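Local atomic coordinates of diol-dehydratase (Roseburia inulinivorans, PDB entry 5I2A), a protein that probably acts as a B12-independent glycyl radical lyase that dehydrates 1,2-propanediol. Residues I316-V321 against A370-V374. Residues are numbered along the deposited sequence; the frame is centred on the assembly and turned at random.
Sequences IDCIWV and ASEHV
Ala-370 sets its methyl over the face of the five-membered ring of Trp-320: CB stands 3.5 Å from the ring centroid, almost directly above it, a clean CH-pi contact. Ile-316 CG2 lies over the same face and also touches Ala-370 CB. The Trp-320 ring takes chi1 -96°, off the usual staggered value, and this turn brings its N-H edge to Ser-371, where NE1 donates to OG at 3.0 Å nearly within the indole plane. Replacing Trp-320 by an alanine would probably leave Ser-371 OG without this donor and open a gap over the Ala-370 methyl. On the other flank Asp-317 reaches over to His-373. ND1 of His-373 donates a short hydrogen bond to Asp-317 OD2 (2.5 Å), on the syn side, with imidazole and carboxylate planes 79° apart. Gln-313 NE2 bonds the other oxygen, OD1, so both carboxylate oxygens are engaged and the group's rotation is probably fixed. The Ala-370 methyl sits between these two polar links; Val-374 packs one helical turn further on, CG2 3.6 Å from Trp-320 CB and CG1 3.8 Å from Val-321 CG2. Pro-379 and Cys-367 also touch Trp-320, and helix 14-22 packs on Val-321. This is buried helix-helix packing at -64°, with axes 9.1 Å apart, joining helix 309-323 to the C-terminal end of helix 362-374, just before strand 380-385, in the pyruvate formate lyase-like part of the glycyl radical enzyme.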
loop_
_atom_site.group_PDB
_atom_site.type_symbol
_atom_site.label_atom_id
_atom_site.label_comp_id
_atom_site.label_asym_id
_atom_site.label_seq_id
_atom_site.Cartn_x
_atom_site.Cartn_y
_atom_site.Cartn_z
ATOM N N ILE A 316 -24.187 34.546 -10.630
ATOM C CA ILE A 316 -22.860 34.617 -10.046
ATOM C C ILE A 316 -22.953 35.015 -8.568
ATOM O O ILE A 316 -22.286 34.423 -7.710
ATOM C CB ILE A 316 -21.970 35.601 -10.819
ATOM C CG1 ILE A 316 -21.731 35.076 -12.239
ATOM C CG2 ILE A 316 -20.655 35.802 -10.098
ATOM C CD1 ILE A 316 -20.989 36.060 -13.153
ATOM N N ASP A 317 -23.802 35.999 -8.269
ATOM C CA ASP A 317 -24.047 36.392 -6.889
ATOM C C ASP A 317 -24.525 35.193 -6.061
ATOM O O ASP A 317 -24.122 35.013 -4.909
ATOM C CB ASP A 317 -25.076 37.526 -6.805
ATOM C CG ASP A 317 -24.545 38.857 -7.329
ATOM O OD1 ASP A 317 -23.345 38.954 -7.666
ATOM O OD2 ASP A 317 -25.338 39.816 -7.400
ATOM N N CYS A 318 -25.394 34.381 -6.653
ATOM C CA CYS A 318 -25.892 33.191 -5.972
ATOM C C CYS A 318 -24.748 32.205 -5.658
ATOM O O CYS A 318 -24.717 31.610 -4.583
ATOM C CB CYS A 318 -26.981 32.511 -6.807
ATOM S SG CYS A 318 -28.633 33.320 -6.701
ATOM N N ILE A 319 -23.810 32.051 -6.589
ATOM C CA ILE A 319 -22.653 31.186 -6.363
ATOM C C ILE A 319 -21.774 31.736 -5.235
ATOM O O ILE A 319 -21.318 30.978 -4.389
ATOM C CB ILE A 319 -21.825 31.007 -7.642
ATOM C CG1 ILE A 319 -22.613 30.171 -8.645
ATOM C CG2 ILE A 319 -20.454 30.346 -7.347
ATOM C CD1 ILE A 319 -21.971 30.102 -9.991
ATOM N N TRP A 320 -21.583 33.055 -5.209
ATOM C CA TRP A 320 -20.828 33.690 -4.138
ATOM C C TRP A 320 -21.486 33.376 -2.798
ATOM O O TRP A 320 -20.799 33.047 -1.828
ATOM C CB TRP A 320 -20.734 35.191 -4.369
ATOM C CG TRP A 320 -19.479 35.708 -5.063
ATOM C CD1 TRP A 320 -18.721 36.788 -4.684
ATOM C CD2 TRP A 320 -18.833 35.161 -6.227
ATOM N NE1 TRP A 320 -17.677 36.964 -5.557
ATOM C CE2 TRP A 320 -17.718 35.983 -6.511
ATOM C CE3 TRP A 320 -19.094 34.071 -7.065
ATOM C CZ2 TRP A 320 -16.873 35.749 -7.593
ATOM C CZ3 TRP A 320 -18.247 33.843 -8.140
ATOM C CH2 TRP A 320 -17.153 34.676 -8.390
ATOM N N VAL A 321 -22.814 33.439 -2.742
ATOM C CA VAL A 321 -23.493 33.101 -1.489
ATOM C C VAL A 321 -23.256 31.631 -1.120
ATOM O O VAL A 321 -22.897 31.318 0.014
ATOM C CB VAL A 321 -25.015 33.384 -1.553
ATOM C CG1 VAL A 321 -25.711 32.853 -0.311
ATOM C CG2 VAL A 321 -25.261 34.887 -1.692
ATOM N N ALA A 370 -19.743 40.801 -7.877
ATOM C CA ALA A 370 -20.398 39.822 -7.026
ATOM C C ALA A 370 -19.847 39.883 -5.597
ATOM O O ALA A 370 -20.598 39.768 -4.636
ATOM C CB ALA A 370 -20.257 38.415 -7.606
ATOM N N SER A 371 -18.547 40.102 -5.459
ATOM C CA SER A 371 -17.959 40.302 -4.133
ATOM C C SER A 371 -18.536 41.544 -3.434
ATOM O O SER A 371 -18.719 41.559 -2.222
ATOM C CB SER A 371 -16.439 40.420 -4.249
ATOM O OG SER A 371 -15.857 39.183 -4.610
ATOM N N GLU A 372 -18.814 42.590 -4.207
ATOM C CA GLU A 372 -19.404 43.802 -3.646
ATOM C C GLU A 372 -20.872 43.556 -3.285
ATOM O O GLU A 372 -21.327 43.958 -2.225
ATOM C CB GLU A 372 -19.271 44.966 -4.637
ATOM C CG GLU A 372 -19.639 46.311 -4.090
ATOM C CD GLU A 372 -19.124 47.446 -4.974
ATOM O OE1 GLU A 372 -18.888 47.213 -6.185
ATOM O OE2 GLU A 372 -18.940 48.566 -4.452
ATOM N N HIS A 373 -21.595 42.874 -4.166
ATOM C CA HIS A 373 -23.001 42.553 -3.938
ATOM C C HIS A 373 -23.214 41.693 -2.690
ATOM O O HIS A 373 -24.010 42.028 -1.816
ATOM C CB HIS A 373 -23.589 41.816 -5.146
ATOM C CG HIS A 373 -23.937 42.704 -6.301
ATOM N ND1 HIS A 373 -24.517 42.220 -7.458
ATOM C CD2 HIS A 373 -23.768 44.032 -6.493
ATOM C CE1 HIS A 373 -24.711 43.218 -8.299
ATOM N NE2 HIS A 373 -24.264 44.329 -7.739
ATOM N N VAL A 374 -22.503 40.574 -2.619
ATOM C CA VAL A 374 -22.723 39.617 -1.545
ATOM C C VAL A 374 -22.019 40.079 -0.280
ATOM O O VAL A 374 -22.531 39.908 0.809
ATOM C CB VAL A 374 -22.246 38.201 -1.958
ATOM C CG1 VAL A 374 -22.400 37.216 -0.813
ATOM C CG2 VAL A 374 -23.045 37.729 -3.179
#